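Local coordinates for protein farnesyl diphosphate phosphatase YisP (Bacillus subtilis subsp. subtilis, PDB 3WE9) that hydrolyses farnesyl diphosphate to farnesol and diphosphate, a reaction that supports biofilm formation, although it belongs to the phytoene/squalene synthase family, at residues 14-19 / 40-45; 20-25 / 47-52; 99-104 / 133-138; 139-144 / 225-230. All blocks are in the same frame, centred on the assembly; numbering follows the deposited sequence.

Contact 1: 14-19 / 40-45; sequences AYQQCG and QRQASW
Gly19 CA sits over one face of the Trp45 indole, 3.8 Å from the centroid of the six-membered ring in a CH-pi contact; the opposite face carries the backbone of Trp45's own helix, Arg41 O and Gln42 CA. At the indole edge, near its plane, the Gln16 amide reaches Trp45 CZ3 with NE2, the two planes 83° apart. With CG beside the backbone N (chi1 -66°), the indole is turned back along helix 40-45, which brings Trp45 CE3 to 3.4 Å from Tyr15 O. The Tyr15 ring is covered on one face by Gln42: Gln42 CB sits 3.9 Å from the ring centroid, and the extended chain carries NE2 to 3.6 Å from Tyr15 CD2. The backbone O of Gln42 lies 3.2 Å from Tyr15 CE1. Cys18 CB meets Trp45 CB at 3.9 Å. An alanine in place of Trp45 would probably leave the bare backbone at Gly19 without its cover and open a gap between the two helices. Elsewhere, Phe30 meets the indole with its ring nearly parallel to it, and His89 meets the Tyr15 ring. The axes of the two short segments cross at 69°, 8.6 Å apart, an approach that Gly19 permits, since a side chain there would run into the indole: a close crossing of helices 6-25 and 38-54 in the all-helical squalene/phytoene synthase fold.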
loop_
_atom_site.group_PDB
_atom_site.type_symbol
_atom_site.label_atom_id
_atom_site.label_comp_id
_atom_site.label_asym_id
_atom_site.label_seq_id
_atom_site.Cartn_x
_atom_site.Cartn_y
_atom_site.Cartn_z
ATOM N N ALA A 14 10.404 18.032 10.383
ATOM C CA ALA A 14 9.220 17.185 10.345
ATOM C C ALA A 14 9.236 16.245 9.144
ATOM O O ALA A 14 8.815 15.095 9.252
ATOM C CB ALA A 14 7.962 18.043 10.322
ATOM N N TYR A 15 9.708 16.732 7.998
ATOM C CA TYR A 15 9.774 15.897 6.799
ATOM C C TYR A 15 10.748 14.733 7.001
ATOM O O TYR A 15 10.427 13.581 6.703
ATOM C CB TYR A 15 10.224 16.717 5.585
ATOM C CG TYR A 15 9.106 17.315 4.748
ATOM C CD1 TYR A 15 8.068 16.519 4.253
ATOM C CD2 TYR A 15 9.130 18.664 4.379
ATOM C CE1 TYR A 15 7.084 17.050 3.402
ATOM C CE2 TYR A 15 8.157 19.204 3.533
ATOM C CZ TYR A 15 7.138 18.391 3.044
ATOM O OH TYR A 15 6.187 18.911 2.189
ATOM N N GLN A 16 11.943 15.041 7.497
ATOM C CA GLN A 16 12.946 14.012 7.739
ATOM C C GLN A 16 12.401 12.931 8.654
ATOM O O GLN A 16 12.662 11.745 8.458
ATOM C CB GLN A 16 14.207 14.618 8.353
ATOM C CG GLN A 16 15.053 15.354 7.345
ATOM C CD GLN A 16 15.233 14.551 6.069
ATOM O OE1 GLN A 16 15.678 13.403 6.102
ATOM N NE2 GLN A 16 14.883 15.153 4.937
ATOM N N GLN A 17 11.634 13.344 9.651
ATOM C CA GLN A 17 11.055 12.389 10.574
ATOM C C GLN A 17 9.985 11.577 9.851
ATOM O O GLN A 17 9.780 10.402 10.148
ATOM C CB GLN A 17 10.486 13.126 11.786
ATOM C CG GLN A 17 11.564 13.920 12.507
ATOM C CD GLN A 17 11.075 14.593 13.770
ATOM O OE1 GLN A 17 11.840 15.280 14.452
ATOM N NE2 GLN A 17 9.801 14.400 14.094
ATOM N N CYS A 18 9.306 12.201 8.891
ATOM C CA CYS A 18 8.295 11.483 8.122
ATOM C C CYS A 18 9.012 10.389 7.334
ATOM O O CYS A 18 8.491 9.288 7.173
ATOM C CB CYS A 18 7.562 12.425 7.158
ATOM S SG CYS A 18 6.318 13.496 7.928
ATOM N N GLY A 19 10.219 10.703 6.864
ATOM C CA GLY A 19 11.007 9.747 6.101
ATOM C C GLY A 19 11.531 8.593 6.941
ATOM O O GLY A 19 11.633 7.461 6.460
ATOM N N GLN A 40 8.937 16.110 -4.288
ATOM C CA GLN A 40 7.877 15.110 -4.364
ATOM C C GLN A 40 8.104 13.977 -3.348
ATOM O O GLN A 40 7.171 13.519 -2.693
ATOM C CB GLN A 40 7.799 14.531 -5.784
ATOM C CG GLN A 40 7.122 15.443 -6.810
ATOM C CD GLN A 40 8.052 16.478 -7.426
ATOM O OE1 GLN A 40 9.180 16.676 -6.978
ATOM N NE2 GLN A 40 7.570 17.148 -8.466
ATOM N N ARG A 41 9.352 13.536 -3.229
ATOM C CA ARG A 41 9.726 12.455 -2.311
ATOM C C ARG A 41 9.292 12.764 -0.881
ATOM O O ARG A 41 8.601 11.969 -0.231
ATOM C CB ARG A 41 11.247 12.253 -2.349
ATOM C CG ARG A 41 11.776 11.075 -1.532
ATOM C CD ARG A 41 13.300 11.116 -1.489
ATOM N NE ARG A 41 13.859 11.363 -2.817
ATOM C CZ ARG A 41 14.985 12.034 -3.046
ATOM N NH1 ARG A 41 15.687 12.529 -2.036
ATOM N NH2 ARG A 41 15.400 12.226 -4.289
ATOM N N GLN A 42 9.704 13.927 -0.389
ATOM C CA GLN A 42 9.361 14.327 0.967
ATOM C C GLN A 42 7.858 14.457 1.148
ATOM O O GLN A 42 7.315 14.082 2.191
ATOM C CB GLN A 42 10.084 15.630 1.322
ATOM C CG GLN A 42 11.593 15.430 1.405
ATOM C CD GLN A 42 12.329 16.615 1.993
ATOM O OE1 GLN A 42 13.456 16.481 2.473
ATOM N NE2 GLN A 42 11.704 17.781 1.953
ATOM N N ALA A 43 7.180 14.968 0.126
ATOM C CA ALA A 43 5.729 15.111 0.183
ATOM C C ALA A 43 5.108 13.723 0.345
ATOM O O ALA A 43 4.167 13.539 1.113
ATOM C CB ALA A 43 5.216 15.769 -1.101
ATOM N N SER A 44 5.639 12.749 -0.385
ATOM C CA SER A 44 5.128 11.383 -0.305
ATOM C C SER A 44 5.342 10.818 1.096
ATOM O O SER A 44 4.485 10.104 1.614
ATOM C CB SER A 44 5.818 10.487 -1.336
ATOM O OG SER A 44 5.459 10.879 -2.649
ATOM N N TRP A 45 6.492 11.120 1.695
ATOM C CA TRP A 45 6.770 10.643 3.046
ATOM C C TRP A 45 5.685 11.165 3.981
ATOM O O TRP A 45 5.152 10.428 4.807
ATOM C CB TRP A 45 8.120 11.151 3.554
ATOM C CG TRP A 45 9.336 10.639 2.834
ATOM C CD1 TRP A 45 9.416 9.566 1.992
ATOM C CD2 TRP A 45 10.655 11.176 2.931
ATOM N NE1 TRP A 45 10.712 9.403 1.555
ATOM C CE2 TRP A 45 11.494 10.379 2.120
ATOM C CE3 TRP A 45 11.214 12.255 3.629
ATOM C CZ2 TRP A 45 12.867 10.630 1.986
ATOM C CZ3 TRP A 45 12.577 12.506 3.497
ATOM C CH2 TRP A 45 13.388 11.693 2.680
#

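Contact 2: 20-25 / 47-52; sequences QIVGEY and VLSFCH
An offset aromatic stack, Tyr25 on His52, closes this partly buried helix crossing, where the C-terminal end of helix 6-25 passes over helix 38-54 with short-segment axes 9.1 Å apart at 63°. The two rings lie nearly parallel, planes 20° apart and centroids separated by 4.0 Å. Overlap is greatest at one side of the imidazole: His52 NE2 stands over the tyrosine face, 3.1 Å from Tyr25 CD2, while Tyr25 CB covers part of the imidazole face as a CH-pi donor. His52 reaches across because its CG is anti to the backbone N (chi1 177°), sending the ring out from helix 47-52. Beside the stack, Ile21 CG2 comes 3.9 Å from His52 CD2 and lies at the edge of the tyrosine ring. Deeper in, Val22 CG2 fits against Leu48 CB at 3.9 Å and against Ser49 OG at 3.5 Å. Ser49 OG has its hydrogen bond to Trp45 O, one turn earlier within its own helix, and Phe30 of helix 27-33 packs on Val22. Between these two segments the crossing is thus held by ring overlap and apolar packing, contacts that depend on close fit more than on directed polar bonds.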
loop_
_atom_site.group_PDB
_atom_site.type_symbol
_atom_site.label_atom_id
_atom_site.label_comp_id
_atom_site.label_asym_id
_atom_site.label_seq_id
_atom_site.Cartn_x
_atom_site.Cartn_y
_atom_site.Cartn_z
ATOM N N GLN A 20 11.871 8.883 8.195
ATOM C CA GLN A 20 12.373 7.870 9.123
ATOM C C GLN A 20 11.260 6.852 9.357
ATOM O O GLN A 20 11.487 5.643 9.348
ATOM C CB GLN A 20 12.748 8.519 10.458
ATOM C CG GLN A 20 13.617 9.763 10.344
ATOM C CD GLN A 20 15.102 9.456 10.288
ATOM O OE1 GLN A 20 15.563 8.703 9.429
ATOM N NE2 GLN A 20 15.861 10.047 11.207
ATOM N N ILE A 21 10.054 7.368 9.569
ATOM C CA ILE A 21 8.865 6.555 9.801
ATOM C C ILE A 21 8.580 5.610 8.640
ATOM O O ILE A 21 8.546 4.390 8.811
ATOM C CB ILE A 21 7.617 7.451 10.011
ATOM C CG1 ILE A 21 7.707 8.164 11.364
ATOM C CG2 ILE A 21 6.345 6.622 9.912
ATOM C CD1 ILE A 21 6.527 9.073 11.660
ATOM N N VAL A 22 8.367 6.177 7.457
ATOM C CA VAL A 22 8.072 5.369 6.282
ATOM C C VAL A 22 9.198 4.377 6.034
ATOM O O VAL A 22 8.953 3.223 5.694
ATOM C CB VAL A 22 7.880 6.256 5.022
ATOM C CG1 VAL A 22 7.549 5.385 3.820
ATOM C CG2 VAL A 22 6.769 7.274 5.264
ATOM N N GLY A 23 10.434 4.829 6.214
ATOM C CA GLY A 23 11.568 3.954 5.993
ATOM C C GLY A 23 11.566 2.769 6.938
ATOM O O GLY A 23 12.078 1.697 6.611
ATOM N N GLU A 24 10.971 2.959 8.111
ATOM C CA GLU A 24 10.915 1.908 9.116
ATOM C C GLU A 24 9.733 0.963 8.950
ATOM O O GLU A 24 9.888 -0.254 9.062
ATOM C CB GLU A 24 10.871 2.530 10.514
ATOM C CG GLU A 24 10.971 1.516 11.640
ATOM C CD GLU A 24 11.029 2.169 13.005
ATOM O OE1 GLU A 24 11.878 3.068 13.201
ATOM O OE2 GLU A 24 10.232 1.779 13.886
ATOM N N TYR A 25 8.557 1.520 8.676
ATOM C CA TYR A 25 7.351 0.713 8.533
ATOM C C TYR A 25 6.956 0.313 7.110
ATOM O O TYR A 25 5.956 -0.377 6.912
ATOM C CB TYR A 25 6.190 1.435 9.213
ATOM C CG TYR A 25 6.419 1.639 10.694
ATOM C CD1 TYR A 25 6.454 0.552 11.566
ATOM C CD2 TYR A 25 6.623 2.915 11.221
ATOM C CE1 TYR A 25 6.689 0.726 12.930
ATOM C CE2 TYR A 25 6.860 3.102 12.584
ATOM C CZ TYR A 25 6.892 2.003 13.431
ATOM O OH TYR A 25 7.129 2.176 14.777
ATOM N N VAL A 47 2.603 12.127 3.297
ATOM C CA VAL A 47 1.331 11.464 3.030
ATOM C C VAL A 47 1.272 10.067 3.643
ATOM O O VAL A 47 0.303 9.724 4.324
ATOM C CB VAL A 47 1.061 11.364 1.511
ATOM C CG1 VAL A 47 -0.143 10.459 1.246
ATOM C CG2 VAL A 47 0.810 12.758 0.942
ATOM N N LEU A 48 2.304 9.262 3.413
ATOM C CA LEU A 48 2.320 7.910 3.962
ATOM C C LEU A 48 2.519 7.890 5.479
ATOM O O LEU A 48 2.036 6.983 6.156
ATOM C CB LEU A 48 3.394 7.063 3.272
ATOM C CG LEU A 48 3.162 6.803 1.777
ATOM C CD1 LEU A 48 4.146 5.747 1.292
ATOM C CD2 LEU A 48 1.733 6.334 1.543
ATOM N N SER A 49 3.233 8.878 6.012
ATOM C CA SER A 49 3.429 8.959 7.457
ATOM C C SER A 49 2.051 9.186 8.071
ATOM O O SER A 49 1.705 8.586 9.095
ATOM C CB SER A 49 4.360 10.119 7.821
ATOM O OG SER A 49 5.703 9.825 7.478
ATOM N N PHE A 50 1.274 10.059 7.430
ATOM C CA PHE A 50 -0.081 10.362 7.867
ATOM C C PHE A 50 -0.883 9.065 7.909
ATOM O O PHE A 50 -1.570 8.779 8.888
ATOM C CB PHE A 50 -0.752 11.336 6.893
ATOM C CG PHE A 50 -2.246 11.403 7.041
ATOM C CD1 PHE A 50 -2.830 12.156 8.055
ATOM C CD2 PHE A 50 -3.071 10.678 6.182
ATOM C CE1 PHE A 50 -4.214 12.187 8.213
ATOM C CE2 PHE A 50 -4.453 10.699 6.329
ATOM C CZ PHE A 50 -5.028 11.455 7.349
ATOM N N CYS A 51 -0.793 8.290 6.833
ATOM C CA CYS A 51 -1.502 7.018 6.743
ATOM C C CYS A 51 -1.106 6.081 7.883
ATOM O O CYS A 51 -1.972 5.533 8.571
ATOM C CB CYS A 51 -1.221 6.353 5.390
ATOM S SG CYS A 51 -2.012 7.186 3.978
ATOM N N HIS A 52 0.197 5.902 8.084
ATOM C CA HIS A 52 0.690 5.037 9.149
ATOM C C HIS A 52 0.164 5.510 10.501
ATOM O O HIS A 52 -0.381 4.721 11.276
ATOM C CB HIS A 52 2.219 5.030 9.182
ATOM C CG HIS A 52 2.795 4.213 10.299
ATOM N ND1 HIS A 52 2.698 2.837 10.340
ATOM C CD2 HIS A 52 3.454 4.577 11.424
ATOM C CE1 HIS A 52 3.273 2.391 11.442
ATOM N NE2 HIS A 52 3.741 3.426 12.118
#

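Contact 3: 99-104 / 133-138; sequences EPFREF and GLMLLP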
loop_
_atom_site.group_PDB
_atom_site.type_symbol
_atom_site.label_atom_id
_atom_site.label_comp_id
_atom_site.label_asym_id
_atom_site.label_seq_id
_atom_site.Cartn_x
_atom_site.Cartn_y
_atom_site.Cartn_z
ATOM N N GLU A 99 -10.645 14.937 0.484
ATOM C CA GLU A 99 -11.510 13.751 0.466
ATOM C C GLU A 99 -10.833 12.407 0.777
ATOM O O GLU A 99 -11.210 11.724 1.732
ATOM C CB GLU A 99 -12.242 13.651 -0.877
ATOM C CG GLU A 99 -13.322 14.713 -1.112
ATOM C CD GLU A 99 -12.781 16.134 -1.092
ATOM O OE1 GLU A 99 -11.748 16.394 -1.748
ATOM O OE2 GLU A 99 -13.398 16.997 -0.427
ATOM N N PRO A 100 -9.830 12.003 -0.022
ATOM C CA PRO A 100 -9.169 10.719 0.255
ATOM C C PRO A 100 -8.607 10.589 1.674
ATOM O O PRO A 100 -8.586 9.496 2.243
ATOM C CB PRO A 100 -8.084 10.645 -0.822
ATOM C CG PRO A 100 -7.797 12.091 -1.128
ATOM C CD PRO A 100 -9.181 12.697 -1.147
ATOM N N PHE A 101 -8.153 11.702 2.241
ATOM C CA PHE A 101 -7.612 11.685 3.593
ATOM C C PHE A 101 -8.736 11.403 4.588
ATOM O O PHE A 101 -8.545 10.664 5.562
ATOM C CB PHE A 101 -6.934 13.021 3.906
ATOM C CG PHE A 101 -5.676 13.255 3.122
ATOM C CD1 PHE A 101 -4.470 12.677 3.518
ATOM C CD2 PHE A 101 -5.704 14.014 1.960
ATOM C CE1 PHE A 101 -3.307 12.854 2.762
ATOM C CE2 PHE A 101 -4.552 14.197 1.195
ATOM C CZ PHE A 101 -3.351 13.617 1.596
ATOM N N ARG A 102 -9.905 11.985 4.336
ATOM C CA ARG A 102 -11.058 11.772 5.205
ATOM C C ARG A 102 -11.463 10.309 5.073
ATOM O O ARG A 102 -11.628 9.603 6.068
ATOM C CB ARG A 102 -12.226 12.664 4.776
ATOM C CG ARG A 102 -11.908 14.151 4.764
ATOM C CD ARG A 102 -13.075 14.945 4.194
ATOM N NE ARG A 102 -12.764 16.363 4.044
ATOM C CZ ARG A 102 -12.424 17.164 5.049
ATOM N NH1 ARG A 102 -12.348 16.689 6.286
ATOM N NH2 ARG A 102 -12.164 18.445 4.817
ATOM N N GLU A 103 -11.614 9.869 3.827
ATOM C CA GLU A 103 -11.986 8.493 3.522
ATOM C C GLU A 103 -11.135 7.509 4.313
ATOM O O GLU A 103 -11.656 6.606 4.966
ATOM C CB GLU A 103 -11.815 8.230 2.025
ATOM C CG GLU A 103 -13.076 8.407 1.203
ATOM C CD GLU A 103 -13.916 7.144 1.163
ATOM O OE1 GLU A 103 -14.422 6.722 2.227
ATOM O OE2 GLU A 103 -14.062 6.568 0.062
ATOM N N PHE A 104 -9.821 7.697 4.250
ATOM C CA PHE A 104 -8.882 6.827 4.943
ATOM C C PHE A 104 -9.150 6.800 6.447
ATOM O O PHE A 104 -9.205 5.732 7.053
ATOM C CB PHE A 104 -7.449 7.289 4.663
ATOM C CG PHE A 104 -6.396 6.319 5.118
ATOM C CD1 PHE A 104 -5.966 6.303 6.440
ATOM C CD2 PHE A 104 -5.841 5.411 4.221
ATOM C CE1 PHE A 104 -4.994 5.397 6.865
ATOM C CE2 PHE A 104 -4.868 4.498 4.634
ATOM C CZ PHE A 104 -4.445 4.491 5.956
ATOM N N GLY A 133 -3.636 6.007 -2.759
ATOM C CA GLY A 133 -3.219 6.209 -4.133
ATOM C C GLY A 133 -3.710 7.552 -4.639
ATOM O O GLY A 133 -2.991 8.273 -5.332
ATOM N N LEU A 134 -4.949 7.897 -4.298
ATOM C CA LEU A 134 -5.511 9.174 -4.721
ATOM C C LEU A 134 -4.800 10.313 -3.984
ATOM O O LEU A 134 -4.578 11.378 -4.548
ATOM C CB LEU A 134 -7.017 9.218 -4.440
ATOM C CG LEU A 134 -7.783 10.372 -5.095
ATOM C CD1 LEU A 134 -7.570 10.342 -6.609
ATOM C CD2 LEU A 134 -9.275 10.248 -4.762
ATOM N N MET A 135 -4.448 10.089 -2.721
ATOM C CA MET A 135 -3.739 11.106 -1.942
ATOM C C MET A 135 -2.457 11.510 -2.670
ATOM O O MET A 135 -2.120 12.688 -2.767
ATOM C CB MET A 135 -3.324 10.562 -0.579
ATOM C CG MET A 135 -4.432 10.265 0.407
ATOM S SD MET A 135 -3.692 9.513 1.868
ATOM C CE MET A 135 -5.045 8.411 2.409
ATOM N N LEU A 136 -1.749 10.502 -3.171
ATOM C CA LEU A 136 -0.479 10.690 -3.862
ATOM C C LEU A 136 -0.528 11.162 -5.307
ATOM O O LEU A 136 0.474 11.652 -5.822
ATOM C CB LEU A 136 0.318 9.385 -3.821
ATOM C CG LEU A 136 0.722 8.844 -2.445
ATOM C CD1 LEU A 136 1.346 7.467 -2.620
ATOM C CD2 LEU A 136 1.700 9.800 -1.764
ATOM N N LEU A 137 -1.674 11.005 -5.962
ATOM C CA LEU A 137 -1.801 11.376 -7.373
ATOM C C LEU A 137 -1.202 12.728 -7.771
ATOM O O LEU A 137 -0.420 12.807 -8.720
ATOM C CB LEU A 137 -3.271 11.318 -7.808
ATOM C CG LEU A 137 -3.550 11.561 -9.297
ATOM C CD1 LEU A 137 -2.781 10.556 -10.141
ATOM C CD2 LEU A 137 -5.047 11.450 -9.564
ATOM N N PRO A 138 -1.563 13.805 -7.057
ATOM C CA PRO A 138 -1.025 15.132 -7.394
ATOM C C PRO A 138 0.495 15.224 -7.268
ATOM O O PRO A 138 1.129 16.086 -7.881
ATOM C CB PRO A 138 -1.739 16.056 -6.410
ATOM C CG PRO A 138 -3.030 15.340 -6.144
ATOM C CD PRO A 138 -2.577 13.914 -5.994
#
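Helices 99-104 and 133-138 run nearly antiparallel, their N-to-C directions 157° apart and their axes 8.9 Å apart, with Pro100 and Met135 closest in the backbone at 5.9 Å between CA atoms. Met135 carries the contact, running its side chain between Pro100, Phe101 and Phe104. Its CG stands almost squarely over the centre of the Phe101 ring, 3.7 Å from the centroid and 14° off the normal, a CH-pi contact. The sulfur continues toward the rim, Met135 SD lying 3.5 Å from Phe101 CE1 in an oblique Met-aromatic contact. Beyond it the thioether bends (chi3 -148°), placing Met135 CE 3.5 Å from Phe104 CB and also near the ring atoms CG and CD2. Alongside, Met135 CG packs 3.9 Å from Pro100 CB, the two side chains pointing opposite ways. Met135 thereby bridges helices 98-107 and 118-140, two antiparallel members of the helical bundle characteristic of the squalene/phytoene synthase family. An alanine at Phe101 would probably leave the methylene and sulfur of Met135 without the ring face they lie on, and the thioether freer to turn. Phe101 also meets Phe50 and Phe87 edge-to-face, while Val47 and Cys51 of helix 38-54 touch Met135. Next to the methionine, Leu134 packs its CB against Pro100 CB at 4.0 Å, so the pyrrolidine ring is touched by two consecutive residues of helix 118-140. A bound triethylene glycol, probably from the crystallisation liquor, lies close to Phe104.

Contact 4: 139-144 / 225-230; sequences ILTRRK and LFPQYS
Leu140 O, near the C-terminal end of helix 118-140, takes a 2.7 Å hydrogen bond from Ser230 OG, which lies in the carbonyl plane on a lone pair. The hydroxyl reaches it with OG between the backbone N and carbonyl carbon (chi1 65°). Pro227 CG also comes to 3.2 Å from Leu140 O, and Tyr229 CE1 to 3.6 Å, probably shielding the bond. One residue back, Ile139 O lies at the edge of the Tyr229 ring, near its plane, and accepts a bond from a water whose oxygen is also hydrogen-bonded to Tyr229 OH at 2.7 Å, a bridge that probably helps hold the phenol in place. Pro227 CG covers one face of that ring. Arg142 lays a face of its guanidinium over Tyr229 CE2, the two planes 38° apart, with Arg142 NH1 3.7 Å from Tyr229 CE2. On the side of Phe226, Leu140 CB rests 4.2 Å from Phe226 CE1, and Thr141 touches Pro227 CD. The contact thus joins the turn between helices 118-140 and 145-165 to the start of helix 228-250; Leu148 of helix 145-165 packs on Thr141, Leu225 and Phe226, while Ile139 reaches across to Gln40, Ala43, Ser44 and Val47 on helix 38-54.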
loop_
_atom_site.group_PDB
_atom_site.type_symbol
_atom_site.label_atom_id
_atom_site.label_comp_id
_atom_site.label_asym_id
_atom_site.label_seq_id
_atom_site.Cartn_x
_atom_site.Cartn_y
_atom_site.Cartn_z
ATOM N N ILE A 139 1.074 14.335 -6.472
ATOM C CA ILE A 139 2.516 14.311 -6.279
ATOM C C ILE A 139 3.186 13.542 -7.424
ATOM O O ILE A 139 4.259 13.916 -7.900
ATOM C CB ILE A 139 2.866 13.646 -4.925
ATOM C CG1 ILE A 139 2.309 14.498 -3.775
ATOM C CG2 ILE A 139 4.377 13.470 -4.796
ATOM C CD1 ILE A 139 2.448 13.868 -2.393
ATOM N N LEU A 140 2.531 12.478 -7.876
ATOM C CA LEU A 140 3.061 11.644 -8.949
ATOM C C LEU A 140 2.935 12.284 -10.332
ATOM O O LEU A 140 3.726 11.994 -11.230
ATOM C CB LEU A 140 2.343 10.289 -8.950
ATOM C CG LEU A 140 2.401 9.547 -7.613
ATOM C CD1 LEU A 140 1.536 8.276 -7.669
ATOM C CD2 LEU A 140 3.850 9.206 -7.296
ATOM N N THR A 141 1.945 13.149 -10.512
ATOM C CA THR A 141 1.775 13.780 -11.814
ATOM C C THR A 141 1.104 15.136 -11.752
ATOM O O THR A 141 0.112 15.319 -11.056
ATOM C CB THR A 141 0.960 12.888 -12.787
ATOM O OG1 THR A 141 0.905 13.522 -14.071
ATOM C CG2 THR A 141 -0.460 12.699 -12.284
ATOM N N ARG A 142 1.658 16.077 -12.507
ATOM C CA ARG A 142 1.146 17.434 -12.572
ATOM C C ARG A 142 0.166 17.649 -13.728
ATOM O O ARG A 142 -0.722 18.494 -13.637
ATOM C CB ARG A 142 2.311 18.426 -12.701
ATOM C CG ARG A 142 3.354 18.062 -13.768
ATOM C CD ARG A 142 4.178 19.299 -14.156
ATOM N NE ARG A 142 5.325 18.997 -15.013
ATOM C CZ ARG A 142 6.565 18.810 -14.565
ATOM N NH1 ARG A 142 6.822 18.895 -13.266
ATOM N NH2 ARG A 142 7.551 18.547 -15.413
ATOM N N ARG A 143 0.316 16.883 -14.805
ATOM C CA ARG A 143 -0.565 17.045 -15.963
ATOM C C ARG A 143 -1.677 16.002 -16.130
ATOM O O ARG A 143 -2.807 16.215 -15.681
ATOM C CB ARG A 143 0.270 17.115 -17.248
ATOM C CG ARG A 143 1.219 18.304 -17.290
ATOM C CD ARG A 143 1.966 18.421 -18.616
ATOM N NE ARG A 143 2.866 19.572 -18.607
ATOM C CZ ARG A 143 2.461 20.839 -18.563
ATOM N NH1 ARG A 143 1.164 21.127 -18.533
ATOM N NH2 ARG A 143 3.353 21.821 -18.530
ATOM N N LYS A 144 -1.353 14.886 -16.779
ATOM C CA LYS A 144 -2.317 13.815 -17.046
ATOM C C LYS A 144 -2.906 13.149 -15.802
ATOM O O LYS A 144 -2.889 11.920 -15.683
ATOM C CB LYS A 144 -1.668 12.734 -17.913
ATOM C CG LYS A 144 -0.915 13.268 -19.110
ATOM C CD LYS A 144 -0.393 12.146 -19.997
ATOM C CE LYS A 144 0.584 12.699 -21.017
ATOM N NZ LYS A 144 0.071 13.974 -21.592
ATOM N N LEU A 225 2.314 6.412 -19.193
ATOM C CA LEU A 225 1.642 7.707 -19.096
ATOM C C LEU A 225 2.143 8.590 -17.958
ATOM O O LEU A 225 1.937 9.801 -17.979
ATOM C CB LEU A 225 0.135 7.521 -18.935
ATOM C CG LEU A 225 -0.608 6.835 -20.079
ATOM C CD1 LEU A 225 -2.081 6.739 -19.716
ATOM C CD2 LEU A 225 -0.417 7.615 -21.374
ATOM N N PHE A 226 2.770 7.991 -16.954
ATOM C CA PHE A 226 3.292 8.771 -15.838
ATOM C C PHE A 226 4.489 9.582 -16.309
ATOM O O PHE A 226 5.223 9.148 -17.191
ATOM C CB PHE A 226 3.734 7.849 -14.700
ATOM C CG PHE A 226 2.608 7.372 -13.836
ATOM C CD1 PHE A 226 2.149 8.157 -12.782
ATOM C CD2 PHE A 226 2.002 6.142 -14.076
ATOM C CE1 PHE A 226 1.096 7.723 -11.971
ATOM C CE2 PHE A 226 0.949 5.697 -13.276
ATOM C CZ PHE A 226 0.497 6.489 -12.220
ATOM N N PRO A 227 4.701 10.772 -15.727
ATOM C CA PRO A 227 5.852 11.576 -16.150
ATOM C C PRO A 227 7.136 10.834 -15.791
ATOM O O PRO A 227 7.155 10.046 -14.836
ATOM C CB PRO A 227 5.675 12.876 -15.363
ATOM C CG PRO A 227 4.946 12.436 -14.123
ATOM C CD PRO A 227 3.934 11.457 -14.671
ATOM N N GLN A 228 8.203 11.069 -16.549
ATOM C CA GLN A 228 9.467 10.392 -16.283
ATOM C C GLN A 228 9.934 10.494 -14.832
ATOM O O GLN A 228 10.477 9.528 -14.293
ATOM C CB GLN A 228 10.572 10.917 -17.207
ATOM C CG GLN A 228 10.337 10.615 -18.677
ATOM C CD GLN A 228 10.491 9.138 -19.018
ATOM O OE1 GLN A 228 9.900 8.650 -19.981
ATOM N NE2 GLN A 228 11.302 8.428 -18.241
ATOM N N TYR A 229 9.725 11.643 -14.193
ATOM C CA TYR A 229 10.180 11.796 -12.817
ATOM C C TYR A 229 9.515 10.857 -11.808
ATOM O O TYR A 229 10.047 10.665 -10.722
ATOM C CB TYR A 229 10.058 13.260 -12.348
ATOM C CG TYR A 229 8.651 13.814 -12.174
ATOM C CD1 TYR A 229 7.881 13.505 -11.048
ATOM C CD2 TYR A 229 8.112 14.686 -13.118
ATOM C CE1 TYR A 229 6.608 14.059 -10.867
ATOM C CE2 TYR A 229 6.845 15.243 -12.952
ATOM C CZ TYR A 229 6.097 14.931 -11.831
ATOM O OH TYR A 229 4.843 15.486 -11.684
ATOM N N SER A 230 8.372 10.267 -12.156
ATOM C CA SER A 230 7.704 9.351 -11.224
ATOM C C SER A 230 7.524 7.914 -11.739
ATOM O O SER A 230 7.009 7.051 -11.020
ATOM C CB SER A 230 6.341 9.926 -10.786
ATOM O OG SER A 230 5.425 10.027 -11.864
HETATM O O HOH W 1 4.583 16.605 -9.258
#

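Contacts 1 and 2 are successive levels of one crossing, helix 6-25 on helix 38-54, with centres about 8 Å apart and segments alternating along the chain; Cys18 O and Ser49 OG approach to 2.9 Å between them. Contacts 3 and 4 follow in sequence and share helix 118-140, their centres about 16 Å apart. Helix 38-54 lies between the two pairs: Phe50 and Cys51 touch Phe101, Phe104 and Met135 of contact 3, while Gln40, Ala43 and Ser44 meet Ile139 of contact 4. Contacts 2 and 4 are the farthest apart, at about 22 Å between centres. Together they link helices 6-25, 38-54, 98-107, 118-140 and the start of 228-250.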